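Local coordinates for protein triggering receptor expressed on myeloid cells 1 (Mus musculus, PDB 1U9K) that serves as a cell-surface receptor of innate immunity that amplifies inflammatory responses by multimerizing upon ligand activation and signalling through the adapter DAP12, at residues S31-Q36 / A74-Q79. Numbering follows the deposited sequence.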
ATOM      1  N   SER A  31       7.738   0.680 -12.778  1.00 19.80           N
ATOM      2  CA  SER A  31       7.024  -0.483 -12.292  1.00 19.20           C
ATOM      3  C   SER A  31       5.720  -0.031 -11.665  1.00 19.56           C
ATOM      4  O   SER A  31       5.601   1.077 -11.088  1.00 19.71           O
ATOM      5  CB  SER A  31       7.850  -1.269 -11.242  1.00 18.83           C
ATOM      6  OG  SER A  31       9.045  -1.744 -11.794  1.00 22.35           O
ATOM      7  N   GLN A  32       4.748  -0.919 -11.741  1.00 19.28           N
ATOM      8  CA  GLN A  32       3.522  -0.766 -11.012  1.00 20.02           C
ATOM      9  C   GLN A  32       3.745  -1.012  -9.493  1.00 20.14           C
ATOM     10  O   GLN A  32       4.586  -1.849  -9.067  1.00 19.10           O
ATOM     11  CB  GLN A  32       2.478  -1.748 -11.572  1.00 20.06           C
ATOM     12  CG  GLN A  32       1.080  -1.439 -11.166  1.00 20.52           C
ATOM     13  CD  GLN A  32       0.065  -2.229 -11.993  1.00 23.59           C
ATOM     14  OE1 GLN A  32       0.322  -3.371 -12.357  1.00 24.94           O
ATOM     15  NE2 GLN A  32      -1.071  -1.616 -12.295  1.00 20.19           N
ATOM     16  N   LYS A  33       2.962  -0.296  -8.701  1.00 19.91           N
ATOM     17  CA  LYS A  33       2.939  -0.465  -7.259  1.00 19.66           C
ATOM     18  C   LYS A  33       1.541  -0.756  -6.774  1.00 20.10           C
ATOM     19  O   LYS A  33       0.553  -0.456  -7.432  1.00 19.25           O
ATOM     20  CB  LYS A  33       3.540   0.731  -6.526  1.00 21.51           C
ATOM     21  CG  LYS A  33       5.019   0.980  -6.896  1.00 23.06           C
ATOM     22  CD  LYS A  33       5.167   2.106  -7.847  1.00 25.98           C
ATOM     23  CE  LYS A  33       6.625   2.348  -8.269  1.00 24.78           C
ATOM     24  NZ  LYS A  33       6.680   3.122  -9.482  1.00 24.76           N
ATOM     25  N   ALA A  34       1.462  -1.393  -5.607  1.00 18.52           N
ATOM     26  CA  ALA A  34       0.201  -1.813  -5.080  1.00 18.97           C
ATOM     27  C   ALA A  34       0.206  -1.823  -3.570  1.00 18.21           C
ATOM     28  O   ALA A  34       1.246  -1.983  -2.909  1.00 20.16           O
ATOM     29  CB  ALA A  34      -0.169  -3.142  -5.583  1.00 18.71           C
ATOM     30  N   TRP A  35      -0.997  -1.698  -3.034  1.00 19.48           N
ATOM     31  CA  TRP A  35      -1.293  -1.943  -1.625  1.00 18.65           C
ATOM     32  C   TRP A  35      -2.063  -3.250  -1.514  1.00 18.72           C
ATOM     33  O   TRP A  35      -3.011  -3.443  -2.238  1.00 19.05           O
ATOM     34  CB  TRP A  35      -2.164  -0.820  -1.114  1.00 20.05           C
ATOM     35  CG  TRP A  35      -2.566  -0.839   0.375  1.00 19.20           C
ATOM     36  CD1 TRP A  35      -3.838  -0.793   0.837  1.00 20.37           C
ATOM     37  CD2 TRP A  35      -1.713  -0.744   1.527  1.00 19.85           C
ATOM     38  NE1 TRP A  35      -3.846  -0.712   2.199  1.00 21.30           N
ATOM     39  CE2 TRP A  35      -2.549  -0.653   2.651  1.00 22.40           C
ATOM     40  CE3 TRP A  35      -0.317  -0.676   1.723  1.00 21.22           C
ATOM     41  CZ2 TRP A  35      -2.064  -0.545   3.927  1.00 23.47           C
ATOM     42  CZ3 TRP A  35       0.173  -0.569   3.000  1.00 22.94           C
ATOM     43  CH2 TRP A  35      -0.696  -0.512   4.093  1.00 25.96           C
ATOM     44  N   GLN A  36      -1.628  -4.128  -0.616  1.00 18.22           N
ATOM     45  CA  GLN A  36      -2.182  -5.459  -0.445  1.00 18.81           C
ATOM     46  C   GLN A  36      -2.563  -5.715   1.000  1.00 18.79           C
ATOM     47  O   GLN A  36      -1.950  -5.187   1.916  1.00 19.81           O
ATOM     48  CB  GLN A  36      -1.196  -6.552  -0.853  1.00 17.61           C
ATOM     49  CG  GLN A  36      -0.776  -6.447  -2.364  1.00 18.61           C
ATOM     50  CD  GLN A  36       0.016  -7.671  -2.806  1.00 18.33           C
ATOM     51  OE1 GLN A  36       0.946  -8.060  -2.113  1.00 20.82           O
ATOM     52  NE2 GLN A  36      -0.368  -8.288  -3.917  1.00 17.34           N
ATOM     53  N   ALA A  74      10.517   9.733  -4.332  1.00 19.24           N
ATOM     54  CA  ALA A  74      10.751   8.296  -4.338  1.00 20.31           C
ATOM     55  C   ALA A  74       9.863   7.629  -3.291  1.00 20.78           C
ATOM     56  O   ALA A  74      10.333   6.860  -2.457  1.00 21.26           O
ATOM     57  CB  ALA A  74      12.217   8.012  -4.066  1.00 21.37           C
ATOM     58  N   MET A  75       8.566   7.945  -3.339  1.00 19.67           N
ATOM     59  CA  MET A  75       7.612   7.654  -2.273  1.00 21.46           C
ATOM     60  C   MET A  75       6.260   7.201  -2.874  1.00 21.21           C
ATOM     61  O   MET A  75       5.747   7.788  -3.826  1.00 19.74           O
ATOM     62  CB  MET A  75       7.410   8.922  -1.399  1.00 22.17           C
ATOM     63  CG  MET A  75       6.384   8.855  -0.255  1.00 28.78           C
ATOM     64  SD  MET A  75       6.855   7.581   0.952  1.00 40.54           S
ATOM     65  CE  MET A  75       8.600   8.071   1.436  1.00 35.58           C
ATOM     66  N   LEU A  76       5.689   6.169  -2.294  1.00 20.62           N
ATOM     67  CA  LEU A  76       4.298   5.822  -2.509  1.00 22.62           C
ATOM     68  C   LEU A  76       3.585   6.047  -1.183  1.00 23.46           C
ATOM     69  O   LEU A  76       4.045   5.486  -0.177  1.00 26.41           O
ATOM     70  CB  LEU A  76       4.291   4.340  -2.813  1.00 24.09           C
ATOM     71  CG  LEU A  76       3.007   3.671  -3.195  1.00 28.05           C
ATOM     72  CD1 LEU A  76       2.625   4.152  -4.592  1.00 28.69           C
ATOM     73  CD2 LEU A  76       3.202   2.164  -3.169  1.00 26.91           C
ATOM     74  N   GLN A  77       2.531   6.841  -1.129  1.00 21.58           N
ATOM     75  CA  GLN A  77       1.760   7.010   0.129  1.00 21.72           C
ATOM     76  C   GLN A  77       0.390   6.374   0.012  1.00 21.09           C
ATOM     77  O   GLN A  77      -0.343   6.619  -0.953  1.00 20.22           O
ATOM     78  CB  GLN A  77       1.550   8.487   0.440  1.00 22.31           C
ATOM     79  CG  GLN A  77       0.902   8.746   1.766  1.00 22.64           C
ATOM     80  CD  GLN A  77       0.786  10.202   2.042  1.00 28.15           C
ATOM     81  OE1 GLN A  77       1.723  10.817   2.523  1.00 29.51           O
ATOM     82  NE2 GLN A  77      -0.355  10.770   1.719  1.00 26.72           N
ATOM     83  N   VAL A  78       0.017   5.603   1.013  1.00 19.39           N
ATOM     84  CA  VAL A  78      -1.281   4.969   1.032  1.00 20.93           C
ATOM     85  C   VAL A  78      -2.133   5.592   2.119  1.00 21.22           C
ATOM     86  O   VAL A  78      -1.630   5.902   3.186  1.00 20.12           O
ATOM     87  CB  VAL A  78      -1.112   3.470   1.301  1.00 22.29           C
ATOM     88  CG1 VAL A  78      -2.483   2.811   1.362  1.00 27.18           C
ATOM     89  CG2 VAL A  78      -0.183   2.846   0.232  1.00 24.77           C
ATOM     90  N   GLN A  79      -3.410   5.857   1.834  1.00 20.84           N
ATOM     91  CA  GLN A  79      -4.328   6.311   2.863  1.00 21.18           C
ATOM     92  C   GLN A  79      -5.534   5.415   2.799  1.00 21.89           C
ATOM     93  O   GLN A  79      -6.011   5.112   1.689  1.00 22.39           O
ATOM     94  CB  GLN A  79      -4.750   7.736   2.647  1.00 22.41           C
ATOM     95  CG  GLN A  79      -3.694   8.750   2.980  1.00 25.79           C
ATOM     96  CD  GLN A  79      -4.152  10.137   2.604  1.00 32.43           C
ATOM     97  OE1 GLN A  79      -3.676  10.710   1.619  1.00 38.59           O
ATOM     98  NE2 GLN A  79      -5.128  10.651   3.339  1.00 35.45           N
TER
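K33 faces L76 and W35 faces V78 across the core, the two strands running in broadly the same direction with CA atoms 8.0 Å apart at the first pair and 7.4 Å at the second, too far for backbone hydrogen bonding, so side chains alone join them. At the W35 end, the indole presents one face to V78. CG1 of V78 stands 3.6 Å from the centroid of the five-membered ring and just 7° off its normal, a well-centred CH-pi contact. The other methyl, CG2, reaches the six-membered ring instead, 3.8 Å from W35 CE3, so both valine branches lie on the same face of the bicycle. W35 is set up for this by its first torsion: CG lies anti to the backbone N (chi1 -178°), which carries the indole out over V78. These are strands C and E of an immunoglobulin V-set domain, one from each sheet of the sandwich, and W35 is the strand C tryptophan that in this fold typically packs near the intersheet disulfide, here C21–C93. Beside it in its own sheet, the ring of Y91 meets the indole with the two planes nearly parallel, while V78 and L76 both also lean on L67 of the adjoining strand 65-70. Further along, K33 offers L76 only the base of its side chain: CB sits 3.7 Å from L76 CD2. Beyond that the lysine turns about its CB-CG bond (chi2 102°) and runs back toward the start of its own segment, well away from L76, where NZ donates to the carbonyl O of S31 at 2.8 Å, coming in somewhat tilted from the carbonyl plane. NZ is also bonded to the carbonyl of Y28, and F23 makes a cation-pi contact with the lysine.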